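Local structure of DNA double-strand break repair nuclease NurA (Sulfolobus solfataricus, 2YGK) at residues Ile68-Ala73 with Asp103-Ile108; Met112-Leu117 with Met179-Phe184; Ser118-Asp123 with Ser187-Glu192. The protein is a manganese-dependent homodimeric nuclease that processes DNA ends, probably working with HerA to resect the 5' strand during double-strand break repair. All coordinates share one frame; numbering follows the deposited sequence.

How the interactions relate
Helix 104-123 takes part in all three contacts. Its first turns pack on the sheet in interaction 1, while further along it lies beside helix 171-193 in interactions 2 and 3, whose centres are 10 Å apart and which touch where Leu117 O meets Ile189 CD1. Interaction 1 is largely buried and purely apolar at its centre, with isoleucines filling the space between strand and helix. Interaction 2 is also buried, but an asparagine sits in the middle of it, and Glu113 at its side is near the manganese site. Interaction 3 opens toward the surface: an apolar core of leucine, isoleucine and alanine gains charged residues, Lys188 and Glu192, along its margin.

Interaction 1 (Ile68-Ala73 with Asp103-Ile108); sequences IGIVYA and DAQERI
The ring of Tyr72 is approached obliquely by the side chain of Ile108, with Ile108 CG1 4.1 Å from Tyr72 CG. At the edge of the ring, in its plane, lies Ile70 O, a carbonyl of the same strand, 3.7 Å from Tyr72 CD1. The ring also stacks with Phe98 of strand 85-98, the neighbouring strand in the sheet, and Phe98 in turn receives Arg107 in a cation-pi contact. Because CG of Tyr72 sits between its backbone N and carbonyl carbon (chi1 70°), the ring swings off along the sheet and leaves CB to face the helix. There Ile108 CD1 reaches CB of Tyr72 at 3.7 Å.

The same methyl serves a second residue of strand 70-82, for CD1 of Ile108 is 4.0 Å from CG2 of Ile70. One turn earlier in the helix, CB of Ala104 rests 3.8 Å from CG1 of Ile70, so the two branches of that isoleucine are divided between two helix residues. Gln105 marks the exposed border; its NE2 comes only to 4.5 Å from Ile70 CG2 and is hydrogen-bonded to Gly63 O. An alanine here in place of Ile108 would probably leave Tyr72 CB and Ile70 CG2 without their common partner and open a gap between strand and helix. Next to this contact, Ile68 O bonds to Tyr214 OH of the second subunit, which places the loop leading into strand 70-82 at the dimer interface.

No hydrogen bond or salt bridge joins the two segments. Strand and helix run nearly parallel, at 19°, and between these two segments the contact is apolar side-chain packing, as expected where a helix lies on a sheet in a buried layer.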
ATOM      1  N   ILE A  68       1.349  13.089 -15.964  1.00 65.35           N
ATOM      2  CA  ILE A  68       0.964  12.354 -17.177  1.00 63.93           C
ATOM      3  C   ILE A  68       0.124  11.098 -16.868  1.00 61.73           C
ATOM      4  O   ILE A  68      -0.572  10.586 -17.735  1.00 61.09           O
ATOM      5  CB  ILE A  68       2.203  11.970 -18.008  1.00 63.74           C
ATOM      6  CG1 ILE A  68       1.853  11.742 -19.477  1.00 65.24           C
ATOM      7  CG2 ILE A  68       2.886  10.720 -17.455  1.00 62.14           C
ATOM      8  CD1 ILE A  68       1.568  12.995 -20.257  1.00 68.84           C
ATOM      9  N   GLY A  69       0.201  10.617 -15.624  1.00 59.76           N
ATOM     10  CA  GLY A  69      -0.594   9.511 -15.131  1.00 57.53           C
ATOM     11  C   GLY A  69       0.277   8.659 -14.233  1.00 55.42           C
ATOM     12  O   GLY A  69       1.267   9.149 -13.718  1.00 54.59           O
ATOM     13  N   ILE A  70      -0.079   7.375 -14.091  1.00 53.44           N
ATOM     14  CA  ILE A  70       0.688   6.415 -13.317  1.00 51.28           C
ATOM     15  C   ILE A  70       1.709   5.743 -14.213  1.00 50.10           C
ATOM     16  O   ILE A  70       1.369   4.866 -15.011  1.00 49.81           O
ATOM     17  CB  ILE A  70      -0.194   5.312 -12.700  1.00 50.59           C
ATOM     18  CG1 ILE A  70      -1.458   5.893 -12.066  1.00 52.22           C
ATOM     19  CG2 ILE A  70       0.609   4.523 -11.666  1.00 48.08           C
ATOM     20  CD1 ILE A  70      -1.162   6.968 -11.058  1.00 53.98           C
ATOM     21  N   VAL A  71       2.966   6.134 -14.070  1.00 50.04           N
ATOM     22  CA  VAL A  71       4.034   5.573 -14.877  1.00 49.61           C
ATOM     23  C   VAL A  71       4.498   4.285 -14.238  1.00 48.39           C
ATOM     24  O   VAL A  71       4.999   4.323 -13.137  1.00 48.33           O
ATOM     25  CB  VAL A  71       5.232   6.517 -14.964  1.00 50.82           C
ATOM     26  CG1 VAL A  71       6.376   5.862 -15.755  1.00 49.21           C
ATOM     27  CG2 VAL A  71       4.815   7.868 -15.610  1.00 52.84           C
ATOM     28  N   TYR A  72       4.341   3.157 -14.934  1.00 47.50           N
ATOM     29  CA  TYR A  72       4.650   1.863 -14.353  1.00 46.28           C
ATOM     30  C   TYR A  72       5.619   1.041 -15.175  1.00 45.15           C
ATOM     31  O   TYR A  72       5.839   1.272 -16.354  1.00 46.37           O
ATOM     32  CB  TYR A  72       3.386   1.043 -14.188  1.00 46.08           C
ATOM     33  CG  TYR A  72       2.821   0.588 -15.505  1.00 48.84           C
ATOM     34  CD1 TYR A  72       1.912   1.379 -16.206  1.00 52.54           C
ATOM     35  CD2 TYR A  72       3.220  -0.604 -16.068  1.00 48.61           C
ATOM     36  CE1 TYR A  72       1.391   0.962 -17.424  1.00 54.43           C
ATOM     37  CE2 TYR A  72       2.714  -1.026 -17.270  1.00 51.81           C
ATOM     38  CZ  TYR A  72       1.793  -0.241 -17.954  1.00 55.27           C
ATOM     39  OH  TYR A  72       1.289  -0.683 -19.174  1.00 57.52           O
ATOM     40  N   ALA A  73       6.142   0.024 -14.521  1.00 42.90           N
ATOM     41  CA  ALA A  73       7.049  -0.898 -15.132  1.00 41.55           C
ATOM     42  C   ALA A  73       6.839  -2.222 -14.448  1.00 39.81           C
ATOM     43  O   ALA A  73       6.830  -2.302 -13.232  1.00 38.93           O
ATOM     44  CB  ALA A  73       8.461  -0.417 -14.950  1.00 41.50           C
ATOM     45  N   ASP A 103      -7.524   1.907  -8.574  1.00 78.84           N
ATOM     46  CA  ASP A 103      -7.030   0.524  -8.619  1.00 75.62           C
ATOM     47  C   ASP A 103      -5.759   0.374  -9.470  1.00 71.70           C
ATOM     48  O   ASP A 103      -5.350  -0.730  -9.791  1.00 70.22           O
ATOM     49  CB  ASP A 103      -8.150  -0.404  -9.092  1.00 76.80           C
ATOM     50  CG  ASP A 103      -9.418  -0.231  -8.278  1.00 79.99           C
ATOM     51  OD1 ASP A 103      -9.329  -0.297  -7.030  1.00 80.57           O
ATOM     52  OD2 ASP A 103     -10.501  -0.016  -8.879  1.00 84.52           O
ATOM     53  N   ALA A 104      -5.113   1.493  -9.774  1.00 69.59           N
ATOM     54  CA  ALA A 104      -3.897   1.519 -10.583  1.00 66.63           C
ATOM     55  C   ALA A 104      -2.756   0.661 -10.014  1.00 63.34           C
ATOM     56  O   ALA A 104      -2.113  -0.097 -10.754  1.00 62.09           O
ATOM     57  CB  ALA A 104      -3.432   2.950 -10.764  1.00 67.54           C
ATOM     58  N   GLN A 105      -2.507   0.753  -8.712  1.00 60.71           N
ATOM     59  CA  GLN A 105      -1.498  -0.129  -8.101  1.00 57.79           C
ATOM     60  C   GLN A 105      -1.871  -1.609  -8.205  1.00 55.35           C
ATOM     61  O   GLN A 105      -1.012  -2.465  -8.321  1.00 53.99           O
ATOM     62  CB  GLN A 105      -1.241   0.239  -6.630  1.00 57.98           C
ATOM     63  CG  GLN A 105      -0.661   1.654  -6.443  1.00 58.01           C
ATOM     64  CD  GLN A 105       0.731   1.794  -7.010  1.00 55.10           C
ATOM     65  OE1 GLN A 105       1.518   0.843  -7.013  1.00 55.04           O
ATOM     66  NE2 GLN A 105       1.045   2.971  -7.482  1.00 50.42           N
ATOM     67  N   GLU A 106      -3.158  -1.903  -8.156  1.00 54.90           N
ATOM     68  CA  GLU A 106      -3.611  -3.271  -8.209  1.00 53.57           C
ATOM     69  C   GLU A 106      -3.525  -3.795  -9.664  1.00 51.72           C
ATOM     70  O   GLU A 106      -3.021  -4.911  -9.916  1.00 50.10           O
ATOM     71  CB  GLU A 106      -5.030  -3.369  -7.643  1.00 55.53           C
ATOM     72  CG  GLU A 106      -5.293  -4.732  -7.035  1.00 58.43           C
ATOM     73  CD  GLU A 106      -6.756  -5.106  -6.957  1.00 63.02           C
ATOM     74  OE1 GLU A 106      -7.610  -4.195  -6.837  1.00 64.90           O
ATOM     75  OE2 GLU A 106      -7.027  -6.339  -7.007  1.00 66.32           O
ATOM     76  N   ARG A 107      -3.957  -2.975 -10.627  1.00 50.07           N
ATOM     77  CA  ARG A 107      -3.797  -3.371 -12.010  1.00 48.77           C
ATOM     78  C   ARG A 107      -2.331  -3.632 -12.326  1.00 45.81           C
ATOM     79  O   ARG A 107      -2.025  -4.558 -13.069  1.00 45.54           O
ATOM     80  CB  ARG A 107      -4.355  -2.339 -12.998  1.00 50.46           C
ATOM     81  CG  ARG A 107      -5.753  -1.885 -12.668  1.00 53.57           C
ATOM     82  CD  ARG A 107      -6.515  -1.329 -13.840  1.00 56.85           C
ATOM     83  NE  ARG A 107      -5.966  -0.091 -14.381  1.00 59.12           N
ATOM     84  CZ  ARG A 107      -6.036   1.083 -13.783  1.00 60.14           C
ATOM     85  NH1 ARG A 107      -6.618   1.193 -12.587  1.00 62.92           N
ATOM     86  NH2 ARG A 107      -5.497   2.137 -14.380  1.00 59.98           N
ATOM     87  N   ILE A 108      -1.426  -2.803 -11.803  1.00 43.45           N
ATOM     88  CA  ILE A 108      -0.027  -2.972 -12.130  1.00 40.94           C
ATOM     89  C   ILE A 108       0.397  -4.348 -11.631  1.00 39.41           C
ATOM     90  O   ILE A 108       1.049  -5.103 -12.359  1.00 37.24           O
ATOM     91  CB  ILE A 108       0.884  -1.922 -11.499  1.00 40.59           C
ATOM     92  CG1 ILE A 108       0.700  -0.562 -12.178  1.00 41.67           C
ATOM     93  CG2 ILE A 108       2.347  -2.335 -11.627  1.00 38.13           C
ATOM     94  CD1 ILE A 108       1.122   0.620 -11.291  1.00 40.84           C
TER

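Interaction 2 (Met112-Leu117 with Met179-Phe184); sequences MEALEL and MLLNQF
Leu181 is the first residue of 179-184 to touch the other helix, its CD2 meeting CB of Ala114 at 4.3 Å. Its CG stands opposite the backbone N (chi1 -173°), which carries the methyl across to the alanine. Both residues also lie against Leu162 of helix 162-166, so three helices share this patch.

Asn182 follows and carries most of the contact. Its CG is held beside its own backbone N (chi1 -62°), and the amide is thereby laid against the turn Glu113-Ala114. OD1 rests over the alanine, 3.6 Å from Ala114 CA. Ala114 N is 3.5 Å from this OD1, but the angle is too poor for a hydrogen bond. The other end of the amide, ND2, comes 3.9 Å from Glu113 CB. The Glu113 side chain lies about 7 Å from the bound manganese ion, whose ligands include Asp58 and Asp133. One turn on from Glu113, the Leu117 methyl CD1 packs 4.0 Å from Asn182 CB and 3.6 Å from Asn182 O.

Gln183 then turns off the far side, where its NE2 bonds to Ile140 O. On the opposite helix, Leu115 likewise points away, onto Val74 and Ala76 of strand 70-82, so helix 104-123 lies between the sheet and helix 171-193.

The small Ala114 is consistent with the close approach of the backbones here, Ala114 CA to Asn182 CA 5.8 Å, in helices inclined at 19°. No hydrogen bond crosses between the segments, and the polar amide meets the other helix by packing.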
HETATM    1  N   MSE A 112       1.667  -7.713 -13.577  1.00 40.77           N
HETATM    2  CA  MSE A 112       2.896  -8.419 -13.250  1.00 39.75           C
HETATM    3  C   MSE A 112       2.605  -9.917 -13.077  1.00 40.05           C
HETATM    4  O   MSE A 112       3.289 -10.740 -13.659  1.00 39.59           O
HETATM    5  CB  MSE A 112       3.541  -7.810 -12.009  1.00 38.64           C
HETATM    6  CG  MSE A 112       4.836  -8.496 -11.540  1.00 38.87           C
HETATM    7 SE   MSE A 112       5.240  -8.035  -9.652  1.00 39.69          SE
HETATM    8  CE  MSE A 112       3.511  -8.666  -8.944  1.00 35.56           C
ATOM      9  N   GLU A 113       1.572 -10.261 -12.312  1.00 41.01           N
ATOM     10  CA  GLU A 113       1.211 -11.648 -12.095  1.00 42.52           C
ATOM     11  C   GLU A 113       0.928 -12.371 -13.439  1.00 42.46           C
ATOM     12  O   GLU A 113       1.426 -13.460 -13.691  1.00 42.28           O
ATOM     13  CB  GLU A 113       0.062 -11.723 -11.066  1.00 44.46           C
ATOM     14  CG  GLU A 113       0.605 -11.787  -9.526  1.00 51.26           C
ATOM     15  CD  GLU A 113      -0.017 -10.737  -8.513  1.00 59.65           C
ATOM     16  OE1 GLU A 113      -1.099 -10.156  -8.808  1.00 65.74           O
ATOM     17  OE2 GLU A 113       0.584 -10.517  -7.410  1.00 62.13           O
ATOM     18  N   ALA A 114       0.205 -11.713 -14.335  1.00 42.39           N
ATOM     19  CA  ALA A 114       0.018 -12.196 -15.693  1.00 42.55           C
ATOM     20  C   ALA A 114       1.314 -12.649 -16.380  1.00 41.60           C
ATOM     21  O   ALA A 114       1.331 -13.714 -16.998  1.00 44.01           O
ATOM     22  CB  ALA A 114      -0.659 -11.141 -16.514  1.00 43.23           C
ATOM     23  N   LEU A 115       2.389 -11.878 -16.276  1.00 39.46           N
ATOM     24  CA  LEU A 115       3.625 -12.195 -16.989  1.00 39.04           C
ATOM     25  C   LEU A 115       4.333 -13.380 -16.346  1.00 38.64           C
ATOM     26  O   LEU A 115       4.909 -14.236 -17.048  1.00 40.37           O
ATOM     27  CB  LEU A 115       4.573 -11.000 -17.038  1.00 38.38           C
ATOM     28  CG  LEU A 115       4.108  -9.785 -17.852  1.00 40.36           C
ATOM     29  CD1 LEU A 115       5.132  -8.651 -17.695  1.00 41.94           C
ATOM     30  CD2 LEU A 115       3.896 -10.111 -19.311  1.00 39.89           C
ATOM     31  N   GLU A 116       4.306 -13.433 -15.013  1.00 37.10           N
ATOM     32  CA  GLU A 116       4.826 -14.583 -14.291  1.00 35.88           C
ATOM     33  C   GLU A 116       4.127 -15.832 -14.790  1.00 36.17           C
ATOM     34  O   GLU A 116       4.763 -16.746 -15.302  1.00 36.02           O
ATOM     35  CB  GLU A 116       4.594 -14.452 -12.780  1.00 34.64           C
ATOM     36  CG  GLU A 116       5.482 -13.466 -12.122  1.00 36.52           C
ATOM     37  CD  GLU A 116       5.132 -13.159 -10.669  1.00 36.86           C
ATOM     38  OE1 GLU A 116       5.100 -14.048  -9.834  1.00 39.41           O
ATOM     39  OE2 GLU A 116       4.928 -11.992 -10.346  1.00 39.92           O
ATOM     40  N   LEU A 117       2.805 -15.862 -14.642  1.00 36.34           N
ATOM     41  CA  LEU A 117       2.050 -17.060 -14.970  1.00 37.28           C
ATOM     42  C   LEU A 117       2.220 -17.394 -16.434  1.00 39.91           C
ATOM     43  O   LEU A 117       2.343 -18.564 -16.767  1.00 41.03           O
ATOM     44  CB  LEU A 117       0.575 -16.904 -14.660  1.00 37.59           C
ATOM     45  CG  LEU A 117       0.160 -16.602 -13.206  1.00 35.24           C
ATOM     46  CD1 LEU A 117      -1.322 -16.233 -13.287  1.00 32.12           C
ATOM     47  CD2 LEU A 117       0.468 -17.766 -12.161  1.00 28.03           C
HETATM   48  N   MSE A 179      -7.910  -9.869 -13.362  0.50 55.64           N
HETATM   49  CA  MSE A 179      -8.163 -10.909 -12.380  0.50 55.69           C
HETATM   50  C   MSE A 179      -8.564 -12.205 -13.077  0.50 56.83           C
HETATM   51  O   MSE A 179      -8.002 -13.268 -12.799  0.50 56.14           O
HETATM   52  CB  MSE A 179      -9.261 -10.471 -11.417  0.50 57.19           C
HETATM   53  CG  MSE A 179      -8.802  -9.422 -10.440  0.50 56.89           C
HETATM   54 SE   MSE A 179     -10.202  -8.850  -9.248  0.50 62.61          SE
HETATM   55  CE  MSE A 179     -10.373 -10.500  -8.204  0.50 60.11           C
ATOM     56  N   LEU A 180      -9.527 -12.109 -13.989  1.00 58.89           N
ATOM     57  CA  LEU A 180      -9.957 -13.268 -14.775  1.00 60.09           C
ATOM     58  C   LEU A 180      -8.790 -13.927 -15.510  1.00 58.18           C
ATOM     59  O   LEU A 180      -8.589 -15.138 -15.407  1.00 57.66           O
ATOM     60  CB  LEU A 180     -11.038 -12.883 -15.787  1.00 62.82           C
ATOM     61  CG  LEU A 180     -12.480 -13.282 -15.462  1.00 65.99           C
ATOM     62  CD1 LEU A 180     -13.374 -12.979 -16.657  1.00 69.04           C
ATOM     63  CD2 LEU A 180     -12.607 -14.763 -15.094  1.00 66.44           C
ATOM     64  N   LEU A 181      -8.010 -13.117 -16.222  1.00 56.51           N
ATOM     65  CA  LEU A 181      -6.832 -13.620 -16.940  1.00 54.94           C
ATOM     66  C   LEU A 181      -5.929 -14.479 -16.047  1.00 52.63           C
ATOM     67  O   LEU A 181      -5.523 -15.586 -16.415  1.00 52.43           O
ATOM     68  CB  LEU A 181      -6.014 -12.462 -17.526  1.00 53.68           C
ATOM     69  CG  LEU A 181      -4.857 -12.909 -18.426  1.00 52.57           C
ATOM     70  CD1 LEU A 181      -5.355 -13.882 -19.498  1.00 54.26           C
ATOM     71  CD2 LEU A 181      -4.131 -11.732 -19.045  1.00 50.85           C
ATOM     72  N   ASN A 182      -5.613 -13.970 -14.868  1.00 50.54           N
ATOM     73  CA  ASN A 182      -4.825 -14.760 -13.936  1.00 48.90           C
ATOM     74  C   ASN A 182      -5.487 -16.105 -13.574  1.00 49.85           C
ATOM     75  O   ASN A 182      -4.824 -17.140 -13.569  1.00 49.60           O
ATOM     76  CB  ASN A 182      -4.542 -13.959 -12.694  1.00 47.35           C
ATOM     77  CG  ASN A 182      -3.740 -12.732 -12.983  1.00 46.24           C
ATOM     78  OD1 ASN A 182      -3.123 -12.624 -14.027  1.00 46.17           O
ATOM     79  ND2 ASN A 182      -3.729 -11.802 -12.048  1.00 45.08           N
ATOM     80  N   GLN A 183      -6.788 -16.100 -13.306  1.00 51.40           N
ATOM     81  CA  GLN A 183      -7.500 -17.339 -12.957  1.00 52.66           C
ATOM     82  C   GLN A 183      -7.438 -18.356 -14.098  1.00 53.55           C
ATOM     83  O   GLN A 183      -7.234 -19.546 -13.869  1.00 54.14           O
ATOM     84  CB  GLN A 183      -8.958 -17.060 -12.554  1.00 54.73           C
ATOM     85  CG  GLN A 183      -9.103 -16.388 -11.183  1.00 54.67           C
ATOM     86  CD  GLN A 183     -10.547 -16.122 -10.740  1.00 59.43           C
ATOM     87  OE1 GLN A 183     -11.504 -16.214 -11.520  1.00 62.62           O
ATOM     88  NE2 GLN A 183     -10.700 -15.783  -9.467  1.00 60.50           N
ATOM     89  N   PHE A 184      -7.569 -17.870 -15.320  1.00 54.48           N
ATOM     90  CA  PHE A 184      -7.504 -18.695 -16.510  1.00 56.05           C
ATOM     91  C   PHE A 184      -6.090 -19.197 -16.724  1.00 54.44           C
ATOM     92  O   PHE A 184      -5.889 -20.370 -17.052  1.00 56.30           O
ATOM     93  CB  PHE A 184      -7.991 -17.896 -17.713  1.00 57.97           C
ATOM     94  CG  PHE A 184      -7.798 -18.584 -19.041  1.00 61.92           C
ATOM     95  CD1 PHE A 184      -8.636 -19.624 -19.440  1.00 65.89           C
ATOM     96  CD2 PHE A 184      -6.797 -18.166 -19.912  1.00 63.56           C
ATOM     97  CE1 PHE A 184      -8.464 -20.240 -20.676  1.00 68.95           C
ATOM     98  CE2 PHE A 184      -6.628 -18.776 -21.161  1.00 66.16           C
ATOM     99  CZ  PHE A 184      -7.462 -19.812 -21.540  1.00 68.75           C
TER

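Interaction 3 (Ser118-Asp123 with Ser187-Glu192); sequences SLALRD and SKIIEE
Leu121 leans across to Ile189, and its side chain is the middle of the contact. From CB the chain turns with CG beside the backbone N (chi1 -71°), which aims it at the other helix. CG then lies 3.8 Å from Ile189 CG1, the two side chains meeting at a slant. Beyond it, the methyl CD2 is shared: it is 3.9 Å from Ile189 CG1, 4.0 Å from Lys188 CB and 3.6 Å from Glu192 OE1, where hydrocarbon simply packs against a carboxylate oxygen. Glu192 gets there by an extended chain. On the inner side, Ile189 CD1 presses on Ala120 CB at 3.7 Å.

Lys188 bends outward instead, and its NZ makes a salt bridge to Glu191 OE2 at 2.9 Å, approaching from above the carboxylate plane. Charge thus lines the surface border of an apolar core.

The helices run in the same sense, inclined at 30°, and both lead into neighbouring parallel strands: helix 104-123 into 129-133, which ends at the manganese ligand Asp133, and helix 171-193 into 197-201. Strand 129-133, helix 171-193 and the adjacent parallel strand 197-201 form a beta-alpha-beta crossover, with further helices in the connection, consistent with the RNase H-like fold of NurA.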
ATOM      1  N   SER A 118       2.280 -16.409 -17.326  1.00 41.03           N
ATOM      2  CA  SER A 118       2.529 -16.813 -18.709  1.00 44.12           C
ATOM      3  C   SER A 118       3.948 -17.362 -18.950  1.00 44.21           C
ATOM      4  O   SER A 118       4.134 -18.157 -19.831  1.00 46.28           O
ATOM      5  CB  SER A 118       2.165 -15.715 -19.703  1.00 45.35           C
ATOM      6  OG  SER A 118       3.206 -14.790 -19.793  1.00 48.96           O
ATOM      7  N   LEU A 119       4.943 -16.977 -18.170  1.00 43.78           N
ATOM      8  CA  LEU A 119       6.272 -17.591 -18.302  1.00 44.49           C
ATOM      9  C   LEU A 119       6.268 -19.007 -17.715  1.00 45.21           C
ATOM     10  O   LEU A 119       7.034 -19.883 -18.136  1.00 46.01           O
ATOM     11  CB  LEU A 119       7.355 -16.742 -17.623  1.00 43.16           C
ATOM     12  CG  LEU A 119       7.700 -15.413 -18.297  1.00 44.51           C
ATOM     13  CD1 LEU A 119       8.689 -14.585 -17.510  1.00 44.58           C
ATOM     14  CD2 LEU A 119       8.283 -15.706 -19.637  1.00 49.27           C
ATOM     15  N   ALA A 120       5.403 -19.254 -16.751  1.00 45.54           N
ATOM     16  CA  ALA A 120       5.267 -20.614 -16.240  1.00 46.66           C
ATOM     17  C   ALA A 120       4.780 -21.533 -17.375  1.00 49.77           C
ATOM     18  O   ALA A 120       5.176 -22.703 -17.465  1.00 51.55           O
ATOM     19  CB  ALA A 120       4.312 -20.645 -15.050  1.00 45.40           C
ATOM     20  N   LEU A 121       3.933 -21.021 -18.257  1.00 51.87           N
ATOM     21  CA  LEU A 121       3.505 -21.810 -19.397  1.00 54.86           C
ATOM     22  C   LEU A 121       4.583 -21.838 -20.447  1.00 57.22           C
ATOM     23  O   LEU A 121       4.804 -22.868 -21.076  1.00 60.35           O
ATOM     24  CB  LEU A 121       2.239 -21.268 -20.012  1.00 55.57           C
ATOM     25  CG  LEU A 121       1.011 -21.491 -19.153  1.00 54.97           C
ATOM     26  CD1 LEU A 121      -0.059 -20.509 -19.606  1.00 57.69           C
ATOM     27  CD2 LEU A 121       0.490 -22.936 -19.227  1.00 54.62           C
ATOM     28  N   ARG A 122       5.263 -20.730 -20.660  1.00 57.51           N
ATOM     29  CA  ARG A 122       6.348 -20.762 -21.609  1.00 59.95           C
ATOM     30  C   ARG A 122       7.393 -21.829 -21.239  1.00 59.66           C
ATOM     31  O   ARG A 122       7.623 -22.733 -22.004  1.00 61.57           O
ATOM     32  CB  ARG A 122       7.003 -19.393 -21.761  1.00 59.91           C
ATOM     33  CG  ARG A 122       7.838 -19.270 -23.023  1.00 64.98           C
ATOM     34  CD  ARG A 122       8.281 -17.841 -23.277  1.00 70.74           C
ATOM     35  NE  ARG A 122       9.592 -17.815 -23.921  1.00 77.95           N
ATOM     36  CZ  ARG A 122      10.344 -16.728 -24.098  1.00 82.98           C
ATOM     37  NH1 ARG A 122       9.931 -15.528 -23.678  1.00 83.38           N
ATOM     38  NH2 ARG A 122      11.533 -16.854 -24.690  1.00 86.05           N
ATOM     39  N   ASP A 123       8.007 -21.738 -20.071  1.00 57.69           N
ATOM     40  CA  ASP A 123       9.224 -22.501 -19.817  1.00 57.69           C
ATOM     41  C   ASP A 123       9.036 -23.590 -18.804  1.00 56.08           C
ATOM     42  O   ASP A 123       9.999 -24.255 -18.447  1.00 55.47           O
ATOM     43  CB  ASP A 123      10.359 -21.584 -19.331  1.00 57.18           C
ATOM     44  CG  ASP A 123      10.630 -20.411 -20.281  1.00 59.39           C
ATOM     45  OD1 ASP A 123      10.776 -20.619 -21.512  1.00 64.94           O
ATOM     46  OD2 ASP A 123      10.722 -19.277 -19.785  1.00 57.42           O
ATOM     47  N   SER A 187      -5.245 -21.825 -14.215  1.00 52.93           N
ATOM     48  CA  SER A 187      -5.968 -23.036 -14.607  1.00 56.53           C
ATOM     49  C   SER A 187      -5.268 -23.847 -15.682  1.00 57.31           C
ATOM     50  O   SER A 187      -5.340 -25.068 -15.661  1.00 58.38           O
ATOM     51  CB  SER A 187      -7.378 -22.700 -15.083  1.00 59.00           C
ATOM     52  OG  SER A 187      -8.111 -22.191 -13.996  1.00 60.75           O
ATOM     53  N   LYS A 188      -4.606 -23.173 -16.617  1.00 57.12           N
ATOM     54  CA  LYS A 188      -3.854 -23.865 -17.647  1.00 58.51           C
ATOM     55  C   LYS A 188      -2.631 -24.539 -17.037  1.00 56.10           C
ATOM     56  O   LYS A 188      -2.305 -25.669 -17.373  1.00 56.59           O
ATOM     57  CB  LYS A 188      -3.455 -22.916 -18.775  1.00 58.97           C
ATOM     58  CG  LYS A 188      -4.686 -22.347 -19.511  1.00 65.72           C
ATOM     59  CD  LYS A 188      -4.648 -22.557 -21.044  1.00 73.47           C
ATOM     60  CE  LYS A 188      -4.771 -24.042 -21.455  1.00 78.16           C
ATOM     61  NZ  LYS A 188      -6.184 -24.516 -21.606  1.00 82.52           N
ATOM     62  N   ILE A 189      -1.976 -23.836 -16.115  1.00 53.35           N
ATOM     63  CA  ILE A 189      -0.775 -24.339 -15.465  1.00 51.08           C
ATOM     64  C   ILE A 189      -1.071 -25.636 -14.686  1.00 51.62           C
ATOM     65  O   ILE A 189      -0.363 -26.611 -14.811  1.00 50.35           O
ATOM     66  CB  ILE A 189      -0.166 -23.273 -14.575  1.00 48.01           C
ATOM     67  CG1 ILE A 189       0.341 -22.112 -15.437  1.00 47.54           C
ATOM     68  CG2 ILE A 189       0.982 -23.834 -13.775  1.00 45.92           C
ATOM     69  CD1 ILE A 189       0.632 -20.807 -14.641  1.00 43.22           C
ATOM     70  N   ILE A 190      -2.152 -25.616 -13.928  1.00 53.01           N
ATOM     71  CA  ILE A 190      -2.597 -26.748 -13.157  1.00 55.07           C
ATOM     72  C   ILE A 190      -2.876 -27.930 -14.039  1.00 58.62           C
ATOM     73  O   ILE A 190      -2.461 -29.037 -13.739  1.00 59.17           O
ATOM     74  CB  ILE A 190      -3.885 -26.456 -12.376  1.00 55.68           C
ATOM     75  CG1 ILE A 190      -3.670 -25.315 -11.382  1.00 53.90           C
ATOM     76  CG2 ILE A 190      -4.330 -27.698 -11.605  1.00 56.80           C
ATOM     77  CD1 ILE A 190      -2.533 -25.567 -10.406  1.00 51.91           C
ATOM     78  N   GLU A 191      -3.564 -27.723 -15.136  1.00 62.35           N
ATOM     79  CA  GLU A 191      -3.866 -28.872 -15.990  1.00 67.03           C
ATOM     80  C   GLU A 191      -2.665 -29.413 -16.784  1.00 66.99           C
ATOM     81  O   GLU A 191      -2.612 -30.595 -17.050  1.00 69.33           O
ATOM     82  CB  GLU A 191      -5.068 -28.616 -16.899  1.00 70.18           C
ATOM     83  CG  GLU A 191      -4.839 -27.608 -17.992  1.00 73.56           C
ATOM     84  CD  GLU A 191      -6.021 -27.511 -18.936  1.00 80.54           C
ATOM     85  OE1 GLU A 191      -6.603 -28.575 -19.267  1.00 86.13           O
ATOM     86  OE2 GLU A 191      -6.359 -26.374 -19.338  1.00 82.23           O
ATOM     87  N   GLU A 192      -1.705 -28.572 -17.135  1.00 65.38           N
ATOM     88  CA  GLU A 192      -0.541 -29.029 -17.878  1.00 65.64           C
ATOM     89  C   GLU A 192       0.525 -29.593 -16.911  1.00 63.80           C
ATOM     90  O   GLU A 192       1.316 -30.492 -17.269  1.00 65.19           O
ATOM     91  CB  GLU A 192       0.018 -27.874 -18.738  1.00 65.41           C
ATOM     92  CG  GLU A 192       1.438 -28.099 -19.299  1.00 66.39           C
ATOM     93  CD  GLU A 192       1.855 -27.097 -20.392  1.00 68.11           C
ATOM     94  OE1 GLU A 192       1.090 -26.146 -20.712  1.00 69.01           O
ATOM     95  OE2 GLU A 192       2.964 -27.287 -20.952  1.00 69.01           O
TER